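Long-range contact in methyl transferase from Methanosarcina acetivorans (Methanosarcina acetivorans, PDB 6MRO), which binds S-adenosyl-L-homocysteine and calcium and probably acts as an S-adenosylmethionine-dependent methyltransferase: residues G9-A21 with I171-G183. The protein carries 1 engineered substitution. Numbering follows the deposited sequence.
Sequences GTPPWDIDHPQPA and IKDVIFDSLLNPG. With SAH (S-adenosyl-L-homocysteine), chain B.
Gln-19 OE1 is gripped from two sources, by the backbone N of Asp-177 (3.0 Å), which lies in the amide plane on a lone pair, and by a water that also links Ala-21 N to Ile-175 O. From the same amide NE2 donates an N-H to a lone pair of Asp-177 O (3.0 Å); one side chain thus pairs with both the N-H and the C=O of Asp-177. A bend at chi2 (-73°) folds this amide over a face of the Phe-176 ring, with Gln-19 NE2 3.4 Å from Phe-176 CZ. With an alanine at this position the N-H and C=O of Asp-177 would probably lose both mates, and the amide's cover over the Phe-176 ring would go. His-17 NE2 donates to the anti side of Asp-177 OD2 (2.8 Å), which lies in the imidazole plane although ring and carboxylate are turned 68° apart, while His-17 ND1 is held by Asp-16 OD1. Leu-179 N bonds to Pro-12 O at 2.8 Å, and CD1 of Leu-179 presses tightly on Thr-10 CG2. Trp-13 sets CB against the edge of Phe-176 and one indole face over SAH SD; its NE1 bonds to Tyr-7. The contact ties the loop before helix 20-27 to the end of edge strand 167-177 and the turn after it, beside the cofactor pocket of a Rossmann-like methyltransferase fold.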
ATOM      1  N   GLY A   9      -7.601 -16.430  -9.442  1.00 36.85           N
ATOM      2  CA  GLY A   9      -8.558 -16.634  -8.375  1.00 35.87           C
ATOM      3  C   GLY A   9      -8.603 -15.405  -7.489  1.00 35.80           C
ATOM      4  O   GLY A   9      -8.295 -14.304  -7.948  1.00 29.47           O
ATOM      5  N   THR A  10      -8.960 -15.580  -6.218  1.00 31.26           N
ATOM      6  CA  THR A  10      -9.195 -14.466  -5.303  1.00 24.77           C
ATOM      7  C   THR A  10      -8.371 -14.700  -4.044  1.00 23.39           C
ATOM      8  O   THR A  10      -8.806 -15.438  -3.141  1.00 24.67           O
ATOM      9  CB  THR A  10     -10.675 -14.346  -4.960  1.00 28.10           C
ATOM     10  OG1 THR A  10     -11.446 -14.284  -6.167  1.00 32.45           O
ATOM     11  CG2 THR A  10     -10.933 -13.104  -4.136  1.00 25.22           C
ATOM     12  N   PRO A  11      -7.197 -14.085  -3.940  1.00 21.25           N
ATOM     13  CA  PRO A  11      -6.321 -14.314  -2.782  1.00 20.22           C
ATOM     14  C   PRO A  11      -6.882 -13.647  -1.539  1.00 19.38           C
ATOM     15  O   PRO A  11      -7.778 -12.798  -1.634  1.00 19.10           O
ATOM     16  CB  PRO A  11      -4.998 -13.658  -3.214  1.00 22.50           C
ATOM     17  CG  PRO A  11      -5.442 -12.559  -4.144  1.00 18.88           C
ATOM     18  CD  PRO A  11      -6.605 -13.148  -4.908  1.00 19.81           C
ATOM     19  N   PRO A  12      -6.368 -13.995  -0.357  1.00 20.40           N
ATOM     20  CA  PRO A  12      -7.050 -13.601   0.890  1.00 21.35           C
ATOM     21  C   PRO A  12      -7.165 -12.108   1.125  1.00 21.86           C
ATOM     22  O   PRO A  12      -8.107 -11.685   1.811  1.00 22.22           O
ATOM     23  CB  PRO A  12      -6.180 -14.268   1.966  1.00 22.74           C
ATOM     24  CG  PRO A  12      -5.736 -15.513   1.300  1.00 23.20           C
ATOM     25  CD  PRO A  12      -5.375 -15.052  -0.098  1.00 24.01           C
ATOM     26  N   TRP A  13      -6.248 -11.292   0.590  1.00 17.49           N
ATOM     27  CA  TRP A  13      -6.332  -9.841   0.756  1.00 16.79           C
ATOM     28  C   TRP A  13      -7.290  -9.189  -0.235  1.00 19.13           C
ATOM     29  O   TRP A  13      -7.562  -7.982  -0.120  1.00 17.63           O
ATOM     30  CB  TRP A  13      -4.937  -9.207   0.594  1.00 17.61           C
ATOM     31  CG  TRP A  13      -4.355  -9.512  -0.760  1.00 19.08           C
ATOM     32  CD1 TRP A  13      -4.574  -8.826  -1.928  1.00 17.36           C
ATOM     33  CD2 TRP A  13      -3.484 -10.600  -1.089  1.00 19.60           C
ATOM     34  NE1 TRP A  13      -3.896  -9.433  -2.964  1.00 18.22           N
ATOM     35  CE2 TRP A  13      -3.214 -10.518  -2.475  1.00 17.73           C
ATOM     36  CE3 TRP A  13      -2.898 -11.636  -0.345  1.00 21.76           C
ATOM     37  CZ2 TRP A  13      -2.384 -11.428  -3.131  1.00 19.22           C
ATOM     38  CZ3 TRP A  13      -2.075 -12.545  -1.006  1.00 20.33           C
ATOM     39  CH2 TRP A  13      -1.821 -12.426  -2.380  1.00 20.64           C
ATOM     40  N   ASP A  14      -7.799  -9.948  -1.210  1.00 18.80           N
ATOM     41  CA  ASP A  14      -8.494  -9.357  -2.349  1.00 18.29           C
ATOM     42  C   ASP A  14      -9.971  -9.143  -2.014  1.00 18.24           C
ATOM     43  O   ASP A  14     -10.875  -9.731  -2.598  1.00 21.63           O
ATOM     44  CB  ASP A  14      -8.299 -10.233  -3.583  1.00 19.52           C
ATOM     45  CG  ASP A  14      -8.822  -9.596  -4.832  1.00 22.42           C
ATOM     46  OD1 ASP A  14      -8.752  -8.350  -4.919  1.00 21.06           O
ATOM     47  OD2 ASP A  14      -9.315 -10.351  -5.706  1.00 23.88           O
ATOM     48  N   ILE A  15     -10.198  -8.260  -1.034  1.00 19.69           N
ATOM     49  CA  ILE A  15     -11.550  -7.955  -0.580  1.00 20.80           C
ATOM     50  C   ILE A  15     -12.261  -7.057  -1.589  1.00 19.03           C
ATOM     51  O   ILE A  15     -11.639  -6.391  -2.421  1.00 23.74           O
ATOM     52  CB  ILE A  15     -11.538  -7.319   0.822  1.00 22.70           C
ATOM     53  CG1 ILE A  15     -10.644  -6.071   0.842  1.00 18.02           C
ATOM     54  CG2 ILE A  15     -11.113  -8.348   1.869  1.00 23.84           C
ATOM     55  CD1 ILE A  15     -10.779  -5.271   2.137  1.00 18.42           C
ATOM     56  N   ASP A  16     -13.594  -7.041  -1.506  0.80 22.39           N
ATOM     57  CA  ASP A  16     -14.442  -6.334  -2.455  0.80 23.36           C
ATOM     58  C   ASP A  16     -14.743  -4.907  -2.025  0.80 23.08           C
ATOM     59  O   ASP A  16     -15.778  -4.356  -2.415  0.80 22.53           O
ATOM     60  CB  ASP A  16     -15.747  -7.116  -2.684  0.80 28.78           C
ATOM     61  CG  ASP A  16     -16.692  -7.103  -1.477  0.80 31.92           C
ATOM     62  OD1 ASP A  16     -16.426  -6.462  -0.437  0.80 22.58           O
ATOM     63  OD2 ASP A  16     -17.742  -7.764  -1.581  0.80 39.44           O
ATOM     64  N   HIS A  17     -13.877  -4.306  -1.216  1.00 20.63           N
ATOM     65  CA  HIS A  17     -14.068  -2.943  -0.745  1.00 22.72           C
ATOM     66  C   HIS A  17     -12.699  -2.388  -0.368  1.00 18.57           C
ATOM     67  O   HIS A  17     -11.732  -3.146  -0.236  1.00 18.98           O
ATOM     68  CB  HIS A  17     -15.043  -2.897   0.451  1.00 23.46           C
ATOM     69  CG  HIS A  17     -14.671  -3.802   1.589  1.00 20.93           C
ATOM     70  ND1 HIS A  17     -14.955  -5.152   1.590  1.00 25.53           N
ATOM     71  CD2 HIS A  17     -14.088  -3.541   2.784  1.00 23.97           C
ATOM     72  CE1 HIS A  17     -14.551  -5.687   2.730  1.00 23.42           C
ATOM     73  NE2 HIS A  17     -14.014  -4.733   3.472  1.00 25.72           N
ATOM     74  N   PRO A  18     -12.576  -1.073  -0.205  1.00 19.08           N
ATOM     75  CA  PRO A  18     -11.312  -0.522   0.293  1.00 18.01           C
ATOM     76  C   PRO A  18     -11.063  -1.007   1.708  1.00 17.96           C
ATOM     77  O   PRO A  18     -11.996  -1.315   2.446  1.00 18.30           O
ATOM     78  CB  PRO A  18     -11.540   0.996   0.261  1.00 19.46           C
ATOM     79  CG  PRO A  18     -12.689   1.186  -0.702  1.00 23.68           C
ATOM     80  CD  PRO A  18     -13.553  -0.018  -0.523  1.00 21.63           C
ATOM     81  N   GLN A  19      -9.786  -1.078   2.083  1.00 18.53           N
ATOM     82  CA  GLN A  19      -9.462  -1.414   3.461  1.00 16.50           C
ATOM     83  C   GLN A  19     -10.003  -0.338   4.401  1.00 17.25           C
ATOM     84  O   GLN A  19      -9.845   0.858   4.131  1.00 19.36           O
ATOM     85  CB  GLN A  19      -7.950  -1.556   3.654  1.00 17.95           C
ATOM     86  CG  GLN A  19      -7.417  -2.881   3.135  1.00 16.54           C
ATOM     87  CD  GLN A  19      -7.804  -4.027   4.022  1.00 17.88           C
ATOM     88  OE1 GLN A  19      -8.293  -3.828   5.135  1.00 18.83           O
ATOM     89  NE2 GLN A  19      -7.656  -5.239   3.513  1.00 16.02           N
ATOM     90  N   PRO A  20     -10.630  -0.728   5.513  1.00 17.96           N
ATOM     91  CA  PRO A  20     -11.181   0.290   6.420  1.00 21.31           C
ATOM     92  C   PRO A  20     -10.142   1.270   6.928  1.00 21.97           C
ATOM     93  O   PRO A  20     -10.462   2.455   7.090  1.00 21.44           O
ATOM     94  CB  PRO A  20     -11.791  -0.548   7.549  1.00 23.97           C
ATOM     95  CG  PRO A  20     -12.187  -1.822   6.872  1.00 25.26           C
ATOM     96  CD  PRO A  20     -11.180  -2.070   5.780  1.00 19.83           C
ATOM     97  N   ALA A  21      -8.901   0.829   7.152  1.00 19.95           N
ATOM     98  CA  ALA A  21      -7.885   1.754   7.655  1.00 23.79           C
ATOM     99  C   ALA A  21      -7.667   2.910   6.689  1.00 21.90           C
ATOM    100  O   ALA A  21      -7.458   4.053   7.113  1.00 21.47           O
ATOM    101  CB  ALA A  21      -6.572   1.013   7.917  1.00 21.31           C
ATOM    102  N   ILE A 171       2.314   4.985  14.650  1.00 25.68           N
ATOM    103  CA  ILE A 171       1.998   3.607  14.280  1.00 24.91           C
ATOM    104  C   ILE A 171       0.809   3.204  15.147  1.00 29.00           C
ATOM    105  O   ILE A 171       0.949   3.057  16.371  1.00 29.90           O
ATOM    106  CB  ILE A 171       3.189   2.660  14.492  1.00 27.16           C
ATOM    107  CG1 ILE A 171       4.435   3.186  13.768  1.00 27.26           C
ATOM    108  CG2 ILE A 171       2.837   1.253  14.021  1.00 25.81           C
ATOM    109  CD1 ILE A 171       5.726   2.490  14.161  1.00 25.09           C
ATOM    110  N   LYS A 172      -0.354   3.038  14.523  1.00 24.64           N
ATOM    111  CA  LYS A 172      -1.622   2.838  15.210  1.00 24.78           C
ATOM    112  C   LYS A 172      -2.105   1.402  15.054  1.00 23.53           C
ATOM    113  O   LYS A 172      -1.979   0.808  13.978  1.00 24.10           O
ATOM    114  CB  LYS A 172      -2.698   3.783  14.656  1.00 27.41           C
ATOM    115  CG  LYS A 172      -2.792   5.105  15.376  1.00 37.33           C
ATOM    116  CD  LYS A 172      -3.840   6.022  14.746  1.00 40.26           C
ATOM    117  CE  LYS A 172      -3.824   7.372  15.450  1.00 46.16           C
ATOM    118  NZ  LYS A 172      -4.492   8.450  14.679  1.00 47.01           N
ATOM    119  N   ASP A 173      -2.678   0.859  16.120  1.00 25.34           N
ATOM    120  CA  ASP A 173      -3.401  -0.403  16.014  1.00 24.45           C
ATOM    121  C   ASP A 173      -4.655  -0.194  15.180  1.00 26.00           C
ATOM    122  O   ASP A 173      -5.449   0.712  15.448  1.00 31.03           O
ATOM    123  CB  ASP A 173      -3.783  -0.931  17.397  1.00 30.32           C
ATOM    124  CG  ASP A 173      -2.585  -1.417  18.187  1.00 36.04           C
ATOM    125  OD1 ASP A 173      -2.218  -0.754  19.181  1.00 39.79           O
ATOM    126  OD2 ASP A 173      -2.016  -2.469  17.820  1.00 36.43           O
ATOM    127  N   VAL A 174      -4.822  -1.019  14.151  1.00 23.04           N
ATOM    128  CA  VAL A 174      -6.031  -0.991  13.342  1.00 21.57           C
ATOM    129  C   VAL A 174      -6.445  -2.423  13.019  1.00 20.59           C
ATOM    130  O   VAL A 174      -5.921  -3.386  13.590  1.00 26.44           O
ATOM    131  CB  VAL A 174      -5.832  -0.168  12.053  1.00 23.52           C
ATOM    132  CG1 VAL A 174      -5.561   1.308  12.372  1.00 27.28           C
ATOM    133  CG2 VAL A 174      -4.705  -0.765  11.207  1.00 22.45           C
ATOM    134  N   ILE A 175      -7.411  -2.566  12.127  1.00 21.91           N
ATOM    135  CA  ILE A 175      -7.904  -3.860  11.676  1.00 26.07           C
ATOM    136  C   ILE A 175      -7.597  -3.992  10.190  1.00 26.89           C
ATOM    137  O   ILE A 175      -7.608  -2.995   9.458  1.00 27.92           O
ATOM    138  CB  ILE A 175      -9.415  -3.983  11.954  1.00 30.48           C
ATOM    139  CG1 ILE A 175      -9.658  -4.224  13.442  1.00 35.32           C
ATOM    140  CG2 ILE A 175     -10.032  -5.100  11.134  1.00 34.35           C
ATOM    141  CD1 ILE A 175      -8.837  -5.349  13.997  1.00 38.68           C
ATOM    142  N   PHE A 176      -7.274  -5.208   9.754  1.00 20.96           N
ATOM    143  CA  PHE A 176      -7.068  -5.521   8.346  1.00 22.46           C
ATOM    144  C   PHE A 176      -8.173  -6.480   7.926  1.00 23.15           C
ATOM    145  O   PHE A 176      -8.330  -7.547   8.531  1.00 26.85           O
ATOM    146  CB  PHE A 176      -5.687  -6.135   8.113  1.00 29.89           C
ATOM    147  CG  PHE A 176      -5.378  -6.422   6.666  1.00 34.98           C
ATOM    148  CD1 PHE A 176      -4.629  -5.533   5.920  1.00 32.86           C
ATOM    149  CD2 PHE A 176      -5.819  -7.593   6.063  1.00 36.75           C
ATOM    150  CE1 PHE A 176      -4.333  -5.790   4.590  1.00 35.31           C
ATOM    151  CE2 PHE A 176      -5.523  -7.865   4.739  1.00 36.77           C
ATOM    152  CZ  PHE A 176      -4.781  -6.958   3.999  1.00 34.34           C
ATOM    153  N   ASP A 177      -8.964  -6.091   6.924  1.00 20.62           N
ATOM    154  CA  ASP A 177     -10.037  -6.969   6.470  1.00 18.51           C
ATOM    155  C   ASP A 177      -9.454  -8.046   5.574  1.00 19.03           C
ATOM    156  O   ASP A 177      -8.589  -7.778   4.734  1.00 20.92           O
ATOM    157  CB  ASP A 177     -11.122  -6.196   5.715  1.00 21.38           C
ATOM    158  CG  ASP A 177     -12.107  -5.510   6.636  1.00 23.46           C
ATOM    159  OD1 ASP A 177     -12.002  -5.697   7.872  1.00 27.03           O
ATOM    160  OD2 ASP A 177     -12.983  -4.780   6.124  1.00 23.25           O
ATOM    161  N   SER A 178      -9.938  -9.269   5.748  1.00 18.95           N
ATOM    162  CA  SER A 178      -9.388 -10.404   5.029  1.00 23.08           C
ATOM    163  C   SER A 178     -10.511 -11.339   4.612  1.00 25.39           C
ATOM    164  O   SER A 178     -11.584 -11.392   5.230  1.00 23.78           O
ATOM    165  CB  SER A 178      -8.361 -11.155   5.893  1.00 25.80           C
ATOM    166  OG  SER A 178      -7.941 -12.383   5.307  1.00 27.24           O
ATOM    167  N   LEU A 179     -10.237 -12.113   3.568  1.00 21.95           N
ATOM    168  CA  LEU A 179     -11.182 -13.146   3.177  1.00 24.70           C
ATOM    169  C   LEU A 179     -11.053 -14.412   4.010  1.00 26.50           C
ATOM    170  O   LEU A 179     -11.941 -15.265   3.931  1.00 30.76           O
ATOM    171  CB  LEU A 179     -11.009 -13.483   1.700  1.00 25.56           C
ATOM    172  CG  LEU A 179     -11.404 -12.354   0.752  1.00 27.34           C
ATOM    173  CD1 LEU A 179     -11.232 -12.817  -0.679  1.00 27.56           C
ATOM    174  CD2 LEU A 179     -12.864 -11.962   1.022  1.00 31.73           C
ATOM    175  N   LEU A 180      -9.988 -14.565   4.788  1.00 28.13           N
ATOM    176  CA  LEU A 180      -9.822 -15.768   5.589  1.00 36.40           C
ATOM    177  C   LEU A 180     -10.583 -15.637   6.909  1.00 38.02           C
ATOM    178  O   LEU A 180     -10.909 -14.535   7.356  1.00 35.83           O
ATOM    179  CB  LEU A 180      -8.341 -16.051   5.819  1.00 36.83           C
ATOM    180  CG  LEU A 180      -7.615 -16.465   4.529  1.00 39.63           C
ATOM    181  CD1 LEU A 180      -6.125 -16.648   4.765  1.00 39.82           C
ATOM    182  CD2 LEU A 180      -8.212 -17.739   3.925  1.00 43.05           C
ATOM    183  N   ASN A 181     -10.843 -16.787   7.537  1.00 43.36           N
ATOM    184  CA  ASN A 181     -11.908 -16.899   8.536  1.00 55.68           C
ATOM    185  C   ASN A 181     -11.858 -15.842   9.631  1.00 59.75           C
ATOM    186  O   ASN A 181     -12.897 -15.213   9.891  1.00 62.98           O
ATOM    187  CB  ASN A 181     -11.919 -18.301   9.157  1.00 59.94           C
ATOM    188  CG  ASN A 181     -13.164 -18.545   9.984  1.00 68.32           C
ATOM    189  OD1 ASN A 181     -14.106 -17.751   9.943  1.00 71.92           O
ATOM    190  ND2 ASN A 181     -13.175 -19.636  10.747  1.00 70.61           N
ATOM    191  N   PRO A 182     -10.731 -15.590  10.312  1.00 56.24           N
ATOM    192  CA  PRO A 182     -10.673 -14.361  11.105  1.00 54.53           C
ATOM    193  C   PRO A 182     -10.605 -13.190  10.139  1.00 55.37           C
ATOM    194  O   PRO A 182      -9.532 -12.620   9.911  1.00 59.94           O
ATOM    195  CB  PRO A 182      -9.397 -14.517  11.947  1.00 54.68           C
ATOM    196  CG  PRO A 182      -8.849 -15.884  11.631  1.00 55.11           C
ATOM    197  CD  PRO A 182      -9.438 -16.292  10.318  1.00 54.73           C
ATOM    198  N   GLY A 183     -11.752 -12.855   9.538  1.00 50.62           N
ATOM    199  CA  GLY A 183     -11.837 -11.814   8.524  1.00 44.99           C
ATOM    200  C   GLY A 183     -11.358 -10.458   8.985  1.00 42.35           C
ATOM    201  O   GLY A 183     -11.311  -9.526   8.175  1.00 40.49           O
TER
HETATM  202  N   SAH B 201      -2.899  -3.508  -2.215  1.00 14.59           N
HETATM  203  CA  SAH B 201      -3.748  -4.604  -2.719  1.00 14.90           C
HETATM  204  CB  SAH B 201      -2.918  -5.861  -2.949  1.00 15.24           C
HETATM  205  CG  SAH B 201      -2.078  -6.272  -1.740  1.00 17.86           C
HETATM  206  SD  SAH B 201      -1.244  -7.863  -1.944  1.00 18.28           S
HETATM  207  C   SAH B 201      -4.895  -4.917  -1.770  1.00 19.19           C
HETATM  208  O   SAH B 201      -4.955  -4.382  -0.652  1.00 17.37           O
HETATM  209  OXT SAH B 201      -5.771  -5.725  -2.114  1.00 20.22           O
HETATM  210  C5' SAH B 201       0.386  -7.207  -2.418  1.00 18.96           C
HETATM  211  C4' SAH B 201       0.452  -6.770  -3.883  1.00 19.05           C
HETATM  212  O4' SAH B 201       1.760  -6.286  -4.160  1.00 22.38           O
HETATM  213  C3' SAH B 201       0.150  -7.865  -4.905  1.00 16.93           C
HETATM  214  O3' SAH B 201      -0.888  -7.391  -5.749  1.00 16.83           O
HETATM  215  C2' SAH B 201       1.474  -8.061  -5.629  1.00 19.04           C
HETATM  216  O2' SAH B 201       1.358  -8.416  -6.999  1.00 20.99           O
HETATM  217  C1' SAH B 201       2.138  -6.705  -5.456  1.00 17.40           C
HETATM  218  N9  SAH B 201       3.604  -6.700  -5.513  1.00 22.07           N
HETATM  219  C8  SAH B 201       4.487  -7.540  -4.869  1.00 23.00           C
HETATM  220  N7  SAH B 201       5.737  -7.142  -5.162  1.00 22.27           N
HETATM  221  C5  SAH B 201       5.663  -6.051  -5.962  1.00 22.76           C
HETATM  222  C6  SAH B 201       6.627  -5.246  -6.562  1.00 24.55           C
HETATM  223  N6  SAH B 201       7.919  -5.492  -6.389  1.00 26.03           N
HETATM  224  N1  SAH B 201       6.227  -4.192  -7.341  1.00 19.99           N
HETATM  225  C2  SAH B 201       4.883  -3.923  -7.526  1.00 19.05           C
HETATM  226  N3  SAH B 201       3.925  -4.725  -6.947  1.00 19.09           N
HETATM  227  C4  SAH B 201       4.324  -5.760  -6.169  1.00 19.76           C
HETATM  228  O   HOH W   1      -8.025  -1.888   7.119  1.00 18.01           O